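Histone deacetylase complex subunit SAP18 (Mus musculus, PDB 4A6Q) acts as a corepressor that strengthens SIN3-HDAC1-mediated transcriptional repression and is an auxiliary component of the splicing-dependent exon junction complex on mRNAs. Local coordinates at residues E15-I20 with S119-S124; L29-T34 with S53-I58; G38-M43 with D134-P139; H86-I91 with V103-S108. All blocks are in the same frame, centred on the assembly; numbering follows the deposited sequence.

Interaction 1 of 4, residues E15-I20 with S119-S124; sequences EPEKPI and SMTLQS
Glu17 reaches out of 15-20 to meet Thr121 and Gln123, and a single carboxylate oxygen, OE1, takes a bond from each. Thr121 comes from the opposite direction, its OG1 donating to the syn lone pair of Glu17 OE1 at 2.7 Å. The amide of Gln123 uses the other lone pair of that oxygen: NE2 donates to the anti lone pair of Glu17 OE1 at 2.9 Å, with the amide plane turned 56° from the carboxylate. The two long chains cross obliquely, each with CG set between its own backbone N and carbonyl carbon (chi1 71° for Glu17, 65° for Gln123) and extended from there, which brings both polar heads together. Gln123 suits its place because NE2 has a second N-H, spent on the carbonyl O of Lys18 at 3.0 Å; this fixes the amide's rotation, and OE1 of the same group is joined to Lys18 O through a water. Another water links Glu17 OE2 with Ser119 O. Behind the first shell, Thr121 OG1 accepts from Ser124 N at 3.0 Å in an ST motif, consistent with its own proton going to the glutamate. The contact is mainly polar, as fits a surface site, with Ile20 CD1 4.0 Å from Gln123 OE1. It pins the irregular N-terminal segment to the loop between strands 101-110 and 132-138, and that loop is in turn bonded through its backbone to Met62 and Ala64 before helix 66-76 and Leu66 at its start, while Ile20 N bonds Asp63.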
loop_
_atom_site.group_PDB
_atom_site.type_symbol
_atom_site.label_atom_id
_atom_site.label_comp_id
_atom_site.label_asym_id
_atom_site.label_seq_id
_atom_site.Cartn_x
_atom_site.Cartn_y
_atom_site.Cartn_z
ATOM N N GLU A 15 14.332 -15.938 2.277
ATOM C CA GLU A 15 15.331 -15.028 2.843
ATOM C C GLU A 15 14.664 -13.740 3.336
ATOM O O GLU A 15 13.576 -13.386 2.889
ATOM C CB GLU A 15 16.390 -14.680 1.779
ATOM C CG GLU A 15 17.312 -15.839 1.361
ATOM C CD GLU A 15 18.307 -16.201 2.451
ATOM O OE1 GLU A 15 18.558 -15.362 3.342
ATOM O OE2 GLU A 15 18.832 -17.327 2.444
ATOM N N PRO A 16 15.314 -13.031 4.280
ATOM C CA PRO A 16 14.849 -11.702 4.707
ATOM C C PRO A 16 14.774 -10.725 3.523
ATOM O O PRO A 16 15.559 -10.851 2.572
ATOM C CB PRO A 16 15.942 -11.247 5.685
ATOM C CG PRO A 16 16.530 -12.517 6.222
ATOM C CD PRO A 16 16.440 -13.528 5.097
ATOM N N GLU A 17 13.840 -9.776 3.563
ATOM C CA GLU A 17 13.770 -8.810 2.473
ATOM C C GLU A 17 15.030 -7.936 2.467
ATOM O O GLU A 17 15.693 -7.741 3.499
ATOM C CB GLU A 17 12.483 -7.956 2.519
ATOM C CG GLU A 17 12.435 -6.954 3.625
ATOM C CD GLU A 17 11.190 -6.017 3.585
ATOM O OE1 GLU A 17 11.018 -5.239 2.618
ATOM O OE2 GLU A 17 10.419 -6.018 4.573
ATOM N N LYS A 18 15.355 -7.428 1.285
ATOM C CA LYS A 18 16.583 -6.687 1.067
ATOM C C LYS A 18 16.243 -5.331 0.489
ATOM O O LYS A 18 15.222 -5.161 -0.175
ATOM C CB LYS A 18 17.456 -7.462 0.066
ATOM C CG LYS A 18 17.822 -8.877 0.531
ATOM C CD LYS A 18 18.562 -9.648 -0.549
ATOM C CE LYS A 18 18.679 -11.137 -0.201
ATOM N NZ LYS A 18 19.415 -11.392 1.070
ATOM N N PRO A 19 17.093 -4.331 0.750
ATOM C CA PRO A 19 16.842 -3.038 0.120
ATOM C C PRO A 19 17.054 -3.096 -1.380
ATOM O O PRO A 19 17.807 -3.928 -1.849
ATOM C CB PRO A 19 17.912 -2.128 0.730
ATOM C CG PRO A 19 18.368 -2.842 1.967
ATOM C CD PRO A 19 18.240 -4.295 1.668
ATOM N N ILE A 20 16.397 -2.198 -2.096
ATOM C CA ILE A 20 16.579 -2.029 -3.548
ATOM C C ILE A 20 17.734 -1.074 -3.819
ATOM O O ILE A 20 17.910 -0.085 -3.112
ATOM C CB ILE A 20 15.294 -1.403 -4.148
ATOM C CG1 ILE A 20 14.066 -2.323 -3.931
ATOM C CG2 ILE A 20 15.465 -1.056 -5.644
ATOM C CD1 ILE A 20 14.072 -3.576 -4.764
ATOM N N SER A 119 7.866 1.065 8.863
ATOM C CA SER A 119 8.876 0.555 7.929
ATOM C C SER A 119 8.348 -0.559 7.029
ATOM O O SER A 119 9.126 -1.230 6.328
ATOM C CB SER A 119 10.081 0.023 8.704
ATOM O OG SER A 119 9.723 -1.133 9.430
HETATM N N MSE A 120 7.053 -0.803 7.071
HETATM C CA MSE A 120 6.462 -1.772 6.181
HETATM C C MSE A 120 6.598 -1.355 4.721
HETATM O O MSE A 120 6.233 -0.246 4.339
HETATM C CB MSE A 120 4.985 -1.975 6.529
HETATM C CG MSE A 120 4.284 -2.892 5.550
HETATM SE SE MSE A 120 2.433 -3.082 6.002
HETATM C CE MSE A 120 2.646 -4.099 7.601
ATOM N N THR A 121 7.090 -2.273 3.888
ATOM C CA THR A 121 7.358 -1.944 2.498
ATOM C C THR A 121 6.353 -2.535 1.547
ATOM O O THR A 121 5.653 -3.521 1.845
ATOM C CB THR A 121 8.713 -2.525 2.056
ATOM O OG1 THR A 121 8.680 -3.932 2.199
ATOM C CG2 THR A 121 9.863 -1.952 2.885
ATOM N N LEU A 122 6.269 -1.923 0.368
ATOM C CA LEU A 122 5.449 -2.510 -0.689
ATOM C C LEU A 122 5.815 -3.970 -0.963
ATOM O O LEU A 122 4.926 -4.845 -1.056
ATOM C CB LEU A 122 5.554 -1.684 -1.971
ATOM C CG LEU A 122 5.057 -0.236 -1.899
ATOM C CD1 LEU A 122 5.418 0.464 -3.201
ATOM C CD2 LEU A 122 3.564 -0.106 -1.651
ATOM N N GLN A 123 7.097 -4.265 -1.074
ATOM C CA GLN A 123 7.491 -5.645 -1.385
ATOM C C GLN A 123 7.107 -6.668 -0.302
ATOM O O GLN A 123 6.754 -7.817 -0.626
ATOM C CB GLN A 123 8.972 -5.725 -1.758
ATOM C CG GLN A 123 9.895 -5.366 -0.600
ATOM C CD GLN A 123 11.336 -5.238 -0.984
ATOM O OE1 GLN A 123 11.695 -5.369 -2.167
ATOM N NE2 GLN A 123 12.185 -4.963 0.008
ATOM N N SER A 124 7.125 -6.242 0.958
ATOM C CA SER A 124 6.764 -7.141 2.050
ATOM C C SER A 124 5.305 -7.575 1.932
ATOM O O SER A 124 4.914 -8.628 2.445
ATOM C CB SER A 124 7.022 -6.517 3.428
ATOM O OG SER A 124 6.115 -5.471 3.735
HETATM O O HOH W 1 8.804 -4.386 5.660
HETATM O O HOH W 2 14.332 -6.533 -2.451
#

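Interaction 2 of 4, residues L29-T34 with S53-I58. With IPA (isopropyl alcohol), chain B.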
loop_
_atom_site.group_PDB
_atom_site.type_symbol
_atom_site.label_atom_id
_atom_site.label_comp_id
_atom_site.label_asym_id
_atom_site.label_seq_id
_atom_site.Cartn_x
_atom_site.Cartn_y
_atom_site.Cartn_z
ATOM N N LEU A 29 5.843 3.504 -11.321
ATOM C CA LEU A 29 4.840 4.552 -11.178
ATOM C C LEU A 29 3.733 3.986 -10.300
ATOM O O LEU A 29 3.041 3.039 -10.683
ATOM C CB LEU A 29 4.319 5.041 -12.556
ATOM C CG LEU A 29 3.483 6.342 -12.522
ATOM C CD1 LEU A 29 3.455 7.044 -13.890
ATOM C CD2 LEU A 29 2.070 6.062 -12.071
ATOM N N LEU A 30 3.573 4.580 -9.118
ATOM C CA LEU A 30 2.578 4.136 -8.132
ATOM C C LEU A 30 1.363 5.069 -8.188
ATOM O O LEU A 30 1.514 6.264 -8.093
ATOM C CB LEU A 30 3.217 4.225 -6.756
ATOM C CG LEU A 30 2.339 3.876 -5.539
ATOM C CD1 LEU A 30 1.956 2.404 -5.615
ATOM C CD2 LEU A 30 3.037 4.221 -4.243
ATOM N N ARG A 31 0.172 4.497 -8.342
ATOM C CA ARG A 31 -1.077 5.278 -8.378
ATOM C C ARG A 31 -1.750 5.158 -7.012
ATOM O O ARG A 31 -2.071 4.046 -6.562
ATOM C CB ARG A 31 -1.990 4.741 -9.483
ATOM C CG ARG A 31 -1.324 4.830 -10.898
ATOM C CD ARG A 31 -2.217 4.232 -11.983
ATOM N NE ARG A 31 -3.405 5.047 -12.202
ATOM C CZ ARG A 31 -4.379 4.750 -13.055
ATOM N NH1 ARG A 31 -4.327 3.632 -13.783
ATOM N NH2 ARG A 31 -5.425 5.560 -13.161
ATOM N N VAL A 32 -1.898 6.295 -6.340
ATOM C CA VAL A 32 -2.411 6.330 -4.965
ATOM C C VAL A 32 -3.744 7.049 -4.956
ATOM O O VAL A 32 -3.870 8.144 -5.497
ATOM C CB VAL A 32 -1.434 7.120 -4.084
ATOM C CG1 VAL A 32 -1.939 7.183 -2.644
ATOM C CG2 VAL A 32 -0.055 6.461 -4.122
ATOM N N PHE A 33 -4.751 6.402 -4.384
ATOM C CA PHE A 33 -6.054 6.996 -4.246
ATOM C C PHE A 33 -6.248 7.247 -2.774
ATOM O O PHE A 33 -5.703 6.508 -1.957
ATOM C CB PHE A 33 -7.105 6.035 -4.806
ATOM C CG PHE A 33 -6.899 5.746 -6.280
ATOM C CD1 PHE A 33 -6.073 4.716 -6.693
ATOM C CD2 PHE A 33 -7.500 6.547 -7.246
ATOM C CE1 PHE A 33 -5.859 4.470 -8.032
ATOM C CE2 PHE A 33 -7.306 6.298 -8.594
ATOM C CZ PHE A 33 -6.454 5.274 -8.988
ATOM N N THR A 34 -6.979 8.298 -2.458
ATOM C CA THR A 34 -7.145 8.677 -1.049
ATOM C C THR A 34 -8.608 8.971 -0.744
ATOM O O THR A 34 -9.382 9.348 -1.626
ATOM C CB THR A 34 -6.269 9.918 -0.630
ATOM O OG1 THR A 34 -6.589 11.053 -1.454
ATOM C CG2 THR A 34 -4.765 9.627 -0.783
ATOM N N SER A 53 -11.867 9.579 -9.614
ATOM C CA SER A 53 -11.484 10.705 -10.461
ATOM C C SER A 53 -10.444 11.620 -9.811
ATOM O O SER A 53 -10.073 12.639 -10.391
ATOM C CB SER A 53 -12.727 11.515 -10.836
ATOM O OG SER A 53 -13.620 10.764 -11.668
ATOM N N SER A 54 -9.974 11.279 -8.613
ATOM C CA SER A 54 -8.831 11.949 -8.003
ATOM C C SER A 54 -7.766 10.911 -7.675
ATOM O O SER A 54 -8.094 9.837 -7.189
ATOM C CB SER A 54 -9.204 12.671 -6.709
ATOM O OG SER A 54 -10.226 13.632 -6.938
ATOM N N GLU A 55 -6.505 11.238 -7.962
ATOM C CA GLU A 55 -5.392 10.342 -7.653
ATOM C C GLU A 55 -4.074 11.089 -7.572
ATOM O O GLU A 55 -3.935 12.178 -8.110
ATOM C CB GLU A 55 -5.322 9.196 -8.657
ATOM C CG GLU A 55 -4.571 9.485 -9.917
ATOM C CD GLU A 55 -4.547 8.286 -10.851
ATOM O OE1 GLU A 55 -5.572 8.048 -11.518
ATOM O OE2 GLU A 55 -3.505 7.572 -10.903
ATOM N N LEU A 56 -3.105 10.491 -6.868
ATOM C CA LEU A 56 -1.761 11.044 -6.749
ATOM C C LEU A 56 -0.818 10.026 -7.370
ATOM O O LEU A 56 -0.877 8.861 -7.035
ATOM C CB LEU A 56 -1.418 11.215 -5.265
ATOM C CG LEU A 56 0.013 11.528 -4.867
ATOM C CD1 LEU A 56 0.412 12.791 -5.557
ATOM C CD2 LEU A 56 0.143 11.668 -3.341
ATOM N N GLN A 57 0.066 10.457 -8.258
ATOM C CA GLN A 57 1.033 9.531 -8.838
ATOM C C GLN A 57 2.422 9.789 -8.316
ATOM O O GLN A 57 2.815 10.943 -8.157
ATOM C CB GLN A 57 1.008 9.602 -10.386
ATOM C CG GLN A 57 -0.295 9.049 -10.893
ATOM C CD GLN A 57 -0.379 8.967 -12.400
ATOM O OE1 GLN A 57 0.588 9.270 -13.117
ATOM N NE2 GLN A 57 -1.527 8.515 -12.892
ATOM N N ILE A 58 3.163 8.707 -8.022
ATOM C CA ILE A 58 4.464 8.819 -7.357
ATOM C C ILE A 58 5.451 7.880 -8.048
ATOM O O ILE A 58 5.078 6.794 -8.439
ATOM C CB ILE A 58 4.338 8.385 -5.870
ATOM C CG1 ILE A 58 3.507 9.426 -5.105
ATOM C CG2 ILE A 58 5.696 8.164 -5.201
ATOM C CD1 ILE A 58 3.197 8.997 -3.659
HETATM C C1 IPA B . -7.330 13.580 0.964
HETATM C C2 IPA B . -8.674 13.564 0.244
HETATM C C3 IPA B . -8.655 14.630 -0.846
HETATM O O2 IPA B . -8.897 12.300 -0.356
HETATM O O HOH W 3 -8.652 9.419 -4.567
#
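A side-on, two-pronged salt bridge runs diagonally over this antiparallel strand pair, from Arg31 to Glu55 rather than to Gln57, the residue directly across. Arg31 NE meets Glu55 OE2 at 2.8 Å and Arg31 NH2 meets Glu55 OE1 at 3.0 Å, both on syn lone pairs. The guanidinium and carboxylate are only 8° from coplanar, and both N-H groups point almost straight at the oxygens. A bend at chi3 of Arg31 (69°) turns its head along the strand to present this edge. Gln57 NE2 adds a third bond, reaching Glu55 OE2 at 3.0 Å from above the carboxylate plane. Phe33 lies alongside the same glutamate, its CE2 3.5 Å from Glu55 CB.

On the other face stand Leu30, Val32, Leu56 and Ile58, branched apolar residues suited to the core beneath helix 66-76; Val32 CG2 and Ile58 CD1 come within 4.1 Å. Paired backbone bonds join Leu30 with Ile58 and Val32 with Leu56. Where regular pairing ends, a water bridges Thr34 N and Ser54 O, and Thr34 OG1 binds an isopropyl alcohol probably left by crystallisation. The chemistry implies a two-sided ribbon, apolar toward the helix, with a salt bridge beside the aromatic Phe33 on the other face and three N-H groups probably keeping Glu55 ionised.

Interaction 3 of 4, residues G38-M43 with D134-P139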
loop_
_atom_site.group_PDB
_atom_site.type_symbol
_atom_site.label_atom_id
_atom_site.label_comp_id
_atom_site.label_asym_id
_atom_site.label_seq_id
_atom_site.Cartn_x
_atom_site.Cartn_y
_atom_site.Cartn_z
ATOM N N GLY A 38 -13.488 8.297 6.076
ATOM C CA GLY A 38 -13.315 7.308 7.126
ATOM C C GLY A 38 -13.228 5.859 6.683
ATOM O O GLY A 38 -13.127 4.961 7.525
ATOM N N ARG A 39 -13.278 5.610 5.378
ATOM C CA ARG A 39 -13.165 4.241 4.896
ATOM C C ARG A 39 -12.469 4.186 3.565
ATOM O O ARG A 39 -12.285 5.217 2.916
ATOM C CB ARG A 39 -14.538 3.607 4.777
ATOM C CG ARG A 39 -15.437 4.273 3.814
ATOM C CD ARG A 39 -16.871 4.085 4.294
ATOM N NE ARG A 39 -16.959 4.483 5.691
ATOM C CZ ARG A 39 -17.566 5.585 6.117
ATOM N NH1 ARG A 39 -18.163 6.397 5.250
ATOM N NH2 ARG A 39 -17.567 5.868 7.414
ATOM N N HIS A 40 -12.035 2.987 3.192
ATOM C CA HIS A 40 -11.457 2.805 1.870
ATOM C C HIS A 40 -12.486 3.012 0.773
ATOM O O HIS A 40 -13.699 2.895 0.986
ATOM C CB HIS A 40 -10.770 1.441 1.752
ATOM C CG HIS A 40 -9.490 1.390 2.506
ATOM N ND1 HIS A 40 -8.374 2.083 2.092
ATOM C CD2 HIS A 40 -9.159 0.829 3.698
ATOM C CE1 HIS A 40 -7.403 1.919 2.963
ATOM N NE2 HIS A 40 -7.860 1.187 3.964
ATOM N N HIS A 41 -12.006 3.324 -0.416
ATOM C CA HIS A 41 -12.846 3.266 -1.580
ATOM C C HIS A 41 -13.480 1.872 -1.681
ATOM O O HIS A 41 -12.861 0.862 -1.330
ATOM C CB HIS A 41 -12.047 3.535 -2.871
ATOM C CG HIS A 41 -11.692 4.976 -3.090
ATOM N ND1 HIS A 41 -10.419 5.465 -2.911
ATOM C CD2 HIS A 41 -12.441 6.019 -3.529
ATOM C CE1 HIS A 41 -10.403 6.758 -3.205
ATOM N NE2 HIS A 41 -11.619 7.121 -3.554
ATOM N N ARG A 42 -14.713 1.841 -2.153
ATOM C CA ARG A 42 -15.387 0.578 -2.403
ATOM C C ARG A 42 -14.904 -0.020 -3.721
ATOM O O ARG A 42 -14.462 0.707 -4.608
ATOM C CB ARG A 42 -16.887 0.806 -2.450
ATOM C CG ARG A 42 -17.432 1.257 -1.111
ATOM C CD ARG A 42 -18.937 1.402 -1.168
ATOM N NE ARG A 42 -19.263 2.050 -2.424
ATOM C CZ ARG A 42 -19.090 3.344 -2.664
ATOM N NH1 ARG A 42 -18.661 4.156 -1.705
ATOM N NH2 ARG A 42 -19.380 3.826 -3.850
HETATM N N MSE A 43 -15.004 -1.341 -3.860
HETATM C CA MSE A 43 -14.513 -1.982 -5.096
HETATM C C MSE A 43 -15.356 -1.633 -6.318
HETATM O O MSE A 43 -14.853 -1.672 -7.450
HETATM C CB MSE A 43 -14.357 -3.490 -4.904
HETATM C CG MSE A 43 -13.323 -3.864 -3.859
HETATM SE SE MSE A 43 -11.639 -3.155 -4.431
HETATM C CE MSE A 43 -11.615 -1.539 -3.369
ATOM N N ASP A 134 -4.527 2.422 -1.821
ATOM C CA ASP A 134 -5.653 3.244 -1.360
ATOM C C ASP A 134 -5.353 3.665 0.064
ATOM O O ASP A 134 -5.017 2.827 0.899
ATOM C CB ASP A 134 -6.950 2.415 -1.382
ATOM C CG ASP A 134 -8.186 3.274 -1.378
ATOM O OD1 ASP A 134 -8.393 4.028 -2.333
ATOM O OD2 ASP A 134 -9.010 3.173 -0.445
ATOM N N ILE A 135 -5.461 4.947 0.359
ATOM C CA ILE A 135 -5.164 5.422 1.713
ATOM C C ILE A 135 -6.370 6.151 2.270
ATOM O O ILE A 135 -6.795 7.159 1.726
ATOM C CB ILE A 135 -3.950 6.375 1.730
ATOM C CG1 ILE A 135 -2.775 5.760 0.976
ATOM C CG2 ILE A 135 -3.595 6.746 3.182
ATOM C CD1 ILE A 135 -1.590 6.728 0.880
ATOM N N ALA A 136 -6.931 5.630 3.356
ATOM C CA ALA A 136 -8.038 6.285 4.018
ATOM C C ALA A 136 -7.443 7.162 5.122
ATOM O O ALA A 136 -6.778 6.649 6.033
ATOM C CB ALA A 136 -8.989 5.245 4.614
ATOM N N ILE A 137 -7.647 8.471 5.024
ATOM C CA ILE A 137 -7.024 9.404 5.972
ATOM C C ILE A 137 -8.117 9.851 6.930
ATOM O O ILE A 137 -9.205 10.248 6.497
ATOM C CB ILE A 137 -6.439 10.607 5.239
ATOM C CG1 ILE A 137 -5.449 10.133 4.167
ATOM C CG2 ILE A 137 -5.713 11.552 6.239
ATOM C CD1 ILE A 137 -4.903 11.257 3.270
ATOM N N THR A 138 -7.845 9.775 8.230
ATOM C CA THR A 138 -8.827 10.198 9.226
ATOM C C THR A 138 -8.176 11.153 10.223
ATOM O O THR A 138 -6.979 11.122 10.433
ATOM C CB THR A 138 -9.465 9.020 9.963
ATOM O OG1 THR A 138 -8.449 8.175 10.497
ATOM C CG2 THR A 138 -10.366 8.188 9.041
ATOM N N PRO A 139 -8.963 12.062 10.803
ATOM C CA PRO A 139 -8.381 13.063 11.698
ATOM C C PRO A 139 -7.971 12.466 13.042
ATOM O O PRO A 139 -8.314 11.316 13.345
ATOM C CB PRO A 139 -9.527 14.083 11.867
ATOM C CG PRO A 139 -10.757 13.318 11.624
ATOM C CD PRO A 139 -10.416 12.242 10.625
HETATM O O HOH W 4 -10.853 8.368 5.171
#
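Asp134 draws two successive histidines, His40 and His41, onto its carboxylate, and hydrogen bonds dominate the contact. His41 ND1 donates to the syn lone pair of Asp134 OD1 at 2.6 Å, nearly straight at 172°. His40 ND1 takes the anti lone pair of Asp134 OD2 at 2.8 Å, while the backbone N of His41 approaches that same OD2 from the syn side, somewhat out of plane, at 3.0 Å. Each of the two ND1 bonds lies in the plane of its own ring, but the rings are turned well away from the carboxylate plane, 48° for His40 and 59° for His41. The side chain of Asp134 leaves the strand on the loop side, which brings both carboxylate oxygens up to the histidines. NE2 of His40 is bonded to Asn88 OD1 on the next strand; a ring held by acceptors at both nitrogens would probably carry a positive charge.

Apolar contact is slighter. Ala136 CB sits over one face of the His40 ring in a CH-pi contact, 4.1 Å from the centroid, a place for a small methyl. Thr138 CG2 touches Gly38 CA at 3.6 Å; at the backbone angles of Gly38 a CB would be jammed against the carbonyl O of the preceding residue, which suits glycine.

One water bridges Gly38 N and Ile137 O.

These His-carboxylate bonds fasten the loop after strand 28-35 along the central strand 132-138 of the ubiquitin-like sheet, on the face opposite helix 66-76.

Interaction 4 of 4, residues H86-I91 with V103-S108; sequences HFNFAI and VKEIGS
Phe89 N donates to Gly107 O at 2.8 Å, and Phe89 O accepts from Ile106 N at 2.8 Å, so one residue is bonded to two consecutive residues of the partner strand. This is a classic beta bulge: Ile106 and Gly107 together face Phe89, the backbone of Ile106 bends toward helical values (psi -32°), and the register slips by one before Ala90 pairs with Glu105. Regular pairing resumes as Ile91 N meets Lys104 O at 2.8 Å, with Lys104 N returning a bond to Ile91 O.

The bulge belongs to the hairpin of strands 86-94 and 101-110, at one side of the ubiquitin-like sheet. Ile106 CG1, set between its backbone N and carbonyl carbon (chi1 56°), presses against Phe89 CB at 3.7 Å; its CG2 branch meets Ile91 CD1 at 3.9 Å, the two isoleucines crossing at about a right angle. Their bulk and the Phe89 ring suit the buried face, where Phe89 also reaches Leu66 and Thr70 of the helix.

Ala90 lies on the opposite face, and its small side chain lets Val103 CG2 come to 3.6 Å from Ala90 CB. Asn88, on the same face as Ala90, has its OD1 hydrogen-bonded to His40 NE2.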
loop_
_atom_site.group_PDB
_atom_site.type_symbol
_atom_site.label_atom_id
_atom_site.label_comp_id
_atom_site.label_asym_id
_atom_site.label_seq_id
_atom_site.Cartn_x
_atom_site.Cartn_y
_atom_site.Cartn_z
ATOM N N HIS A 86 -4.419 9.869 11.010
ATOM C CA HIS A 86 -4.245 8.440 10.799
ATOM C C HIS A 86 -4.340 8.102 9.318
ATOM O O HIS A 86 -5.220 8.578 8.611
ATOM C CB HIS A 86 -5.357 7.718 11.567
ATOM C CG HIS A 86 -5.229 6.230 11.612
ATOM N ND1 HIS A 86 -5.816 5.393 10.685
ATOM C CD2 HIS A 86 -4.671 5.416 12.545
ATOM C CE1 HIS A 86 -5.570 4.133 11.012
ATOM N NE2 HIS A 86 -4.894 4.121 12.145
ATOM N N PHE A 87 -3.363 7.335 8.851
ATOM C CA PHE A 87 -3.341 6.886 7.458
ATOM C C PHE A 87 -3.481 5.384 7.375
ATOM O O PHE A 87 -2.602 4.654 7.835
ATOM C CB PHE A 87 -1.999 7.281 6.843
ATOM C CG PHE A 87 -1.739 8.761 6.828
ATOM C CD1 PHE A 87 -1.249 9.408 7.976
ATOM C CD2 PHE A 87 -1.957 9.507 5.672
ATOM C CE1 PHE A 87 -0.981 10.782 7.949
ATOM C CE2 PHE A 87 -1.692 10.867 5.644
ATOM C CZ PHE A 87 -1.215 11.513 6.792
ATOM N N ASN A 88 -4.589 4.900 6.813
ATOM C CA ASN A 88 -4.824 3.473 6.722
ATOM C C ASN A 88 -4.604 3.013 5.296
ATOM O O ASN A 88 -5.288 3.460 4.390
ATOM C CB ASN A 88 -6.273 3.174 7.118
ATOM C CG ASN A 88 -6.525 1.704 7.365
ATOM O OD1 ASN A 88 -6.563 0.887 6.443
ATOM N ND2 ASN A 88 -6.764 1.368 8.622
ATOM N N PHE A 89 -3.613 2.152 5.097
ATOM C CA PHE A 89 -3.230 1.730 3.730
ATOM C C PHE A 89 -3.843 0.386 3.341
ATOM O O PHE A 89 -3.846 -0.568 4.151
ATOM C CB PHE A 89 -1.712 1.530 3.648
ATOM C CG PHE A 89 -0.897 2.790 3.624
ATOM C CD1 PHE A 89 -0.695 3.533 4.780
ATOM C CD2 PHE A 89 -0.283 3.203 2.434
ATOM C CE1 PHE A 89 0.116 4.686 4.761
ATOM C CE2 PHE A 89 0.530 4.357 2.424
ATOM C CZ PHE A 89 0.707 5.082 3.577
ATOM N N ALA A 90 -4.248 0.280 2.077
ATOM C CA ALA A 90 -4.725 -0.971 1.519
ATOM C C ALA A 90 -4.213 -1.101 0.093
ATOM O O ALA A 90 -4.039 -0.089 -0.576
ATOM C CB ALA A 90 -6.242 -1.014 1.512
ATOM N N ILE A 91 -4.004 -2.330 -0.367
ATOM C CA ILE A 91 -3.648 -2.573 -1.775
ATOM C C ILE A 91 -4.893 -3.033 -2.504
ATOM O O ILE A 91 -5.649 -3.882 -2.008
ATOM C CB ILE A 91 -2.558 -3.643 -1.863
ATOM C CG1 ILE A 91 -1.242 -3.103 -1.321
ATOM C CG2 ILE A 91 -2.343 -4.005 -3.339
ATOM C CD1 ILE A 91 -0.149 -4.202 -1.076
ATOM N N VAL A 103 -9.538 -5.891 -2.422
ATOM C CA VAL A 103 -8.760 -5.018 -1.565
ATOM C C VAL A 103 -8.270 -5.745 -0.316
ATOM O O VAL A 103 -8.982 -6.601 0.252
ATOM C CB VAL A 103 -9.583 -3.742 -1.193
ATOM C CG1 VAL A 103 -10.902 -4.111 -0.483
ATOM C CG2 VAL A 103 -8.780 -2.721 -0.387
ATOM N N LYS A 104 -7.050 -5.416 0.086
ATOM C CA LYS A 104 -6.437 -5.993 1.271
ATOM C C LYS A 104 -5.826 -4.871 2.089
ATOM O O LYS A 104 -4.906 -4.160 1.619
ATOM C CB LYS A 104 -5.341 -6.971 0.840
ATOM C CG LYS A 104 -4.344 -7.330 1.921
ATOM C CD LYS A 104 -4.959 -8.158 2.974
ATOM C CE LYS A 104 -3.865 -8.810 3.842
ATOM N NZ LYS A 104 -4.405 -9.380 5.098
ATOM N N GLU A 105 -6.319 -4.676 3.305
ATOM C CA GLU A 105 -5.722 -3.705 4.213
ATOM C C GLU A 105 -4.360 -4.204 4.649
ATOM O O GLU A 105 -4.210 -5.375 5.005
ATOM C CB GLU A 105 -6.615 -3.516 5.445
ATOM C CG GLU A 105 -6.111 -2.432 6.406
ATOM C CD GLU A 105 -5.158 -2.962 7.479
ATOM O OE1 GLU A 105 -5.028 -4.191 7.636
ATOM O OE2 GLU A 105 -4.537 -2.141 8.191
ATOM N N ILE A 106 -3.352 -3.320 4.643
ATOM C CA ILE A 106 -2.000 -3.763 4.990
ATOM C C ILE A 106 -1.407 -3.162 6.282
ATOM O O ILE A 106 -0.656 -3.833 6.983
ATOM C CB ILE A 106 -0.947 -3.564 3.829
ATOM C CG1 ILE A 106 -0.890 -2.115 3.353
ATOM C CG2 ILE A 106 -1.307 -4.470 2.646
ATOM C CD1 ILE A 106 0.293 -1.828 2.368
ATOM N N GLY A 107 -1.756 -1.942 6.613
ATOM C CA GLY A 107 -1.100 -1.300 7.759
ATOM C C GLY A 107 -1.453 0.152 7.866
ATOM O O GLY A 107 -2.154 0.711 7.021
ATOM N N SER A 108 -0.975 0.814 8.938
ATOM C CA SER A 108 -1.309 2.220 9.130
ATOM C C SER A 108 -0.172 2.971 9.779
ATOM O O SER A 108 0.722 2.374 10.393
ATOM C CB SER A 108 -2.570 2.410 9.980
ATOM O OG SER A 108 -2.382 1.868 11.264
#

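Overall arrangement
Interactions 2, 3 and 4 share the five-stranded mixed sheet, ordered 56-60, 28-35, 132-138, 86-94, 101-110. Interaction 2 pairs two strands at one margin and interaction 4 two at the other, with centres about 14 Å apart; the last strand, 132-138, lies between and carries interaction 3, about 8 Å from interaction 4 and 13 Å from interaction 2. Backbone bonds from Ile135 to Phe33 and from Asp134 to Ala90 join the three. Interaction 1 stands off the sheet, its centre about 17 Å from that of interaction 4, which it touches through Met120. Its segments enclose interactions 2 and 4 along the chain and alternate with those of interaction 3; it ties the irregular N-terminal segment to the loop before strand 132-138.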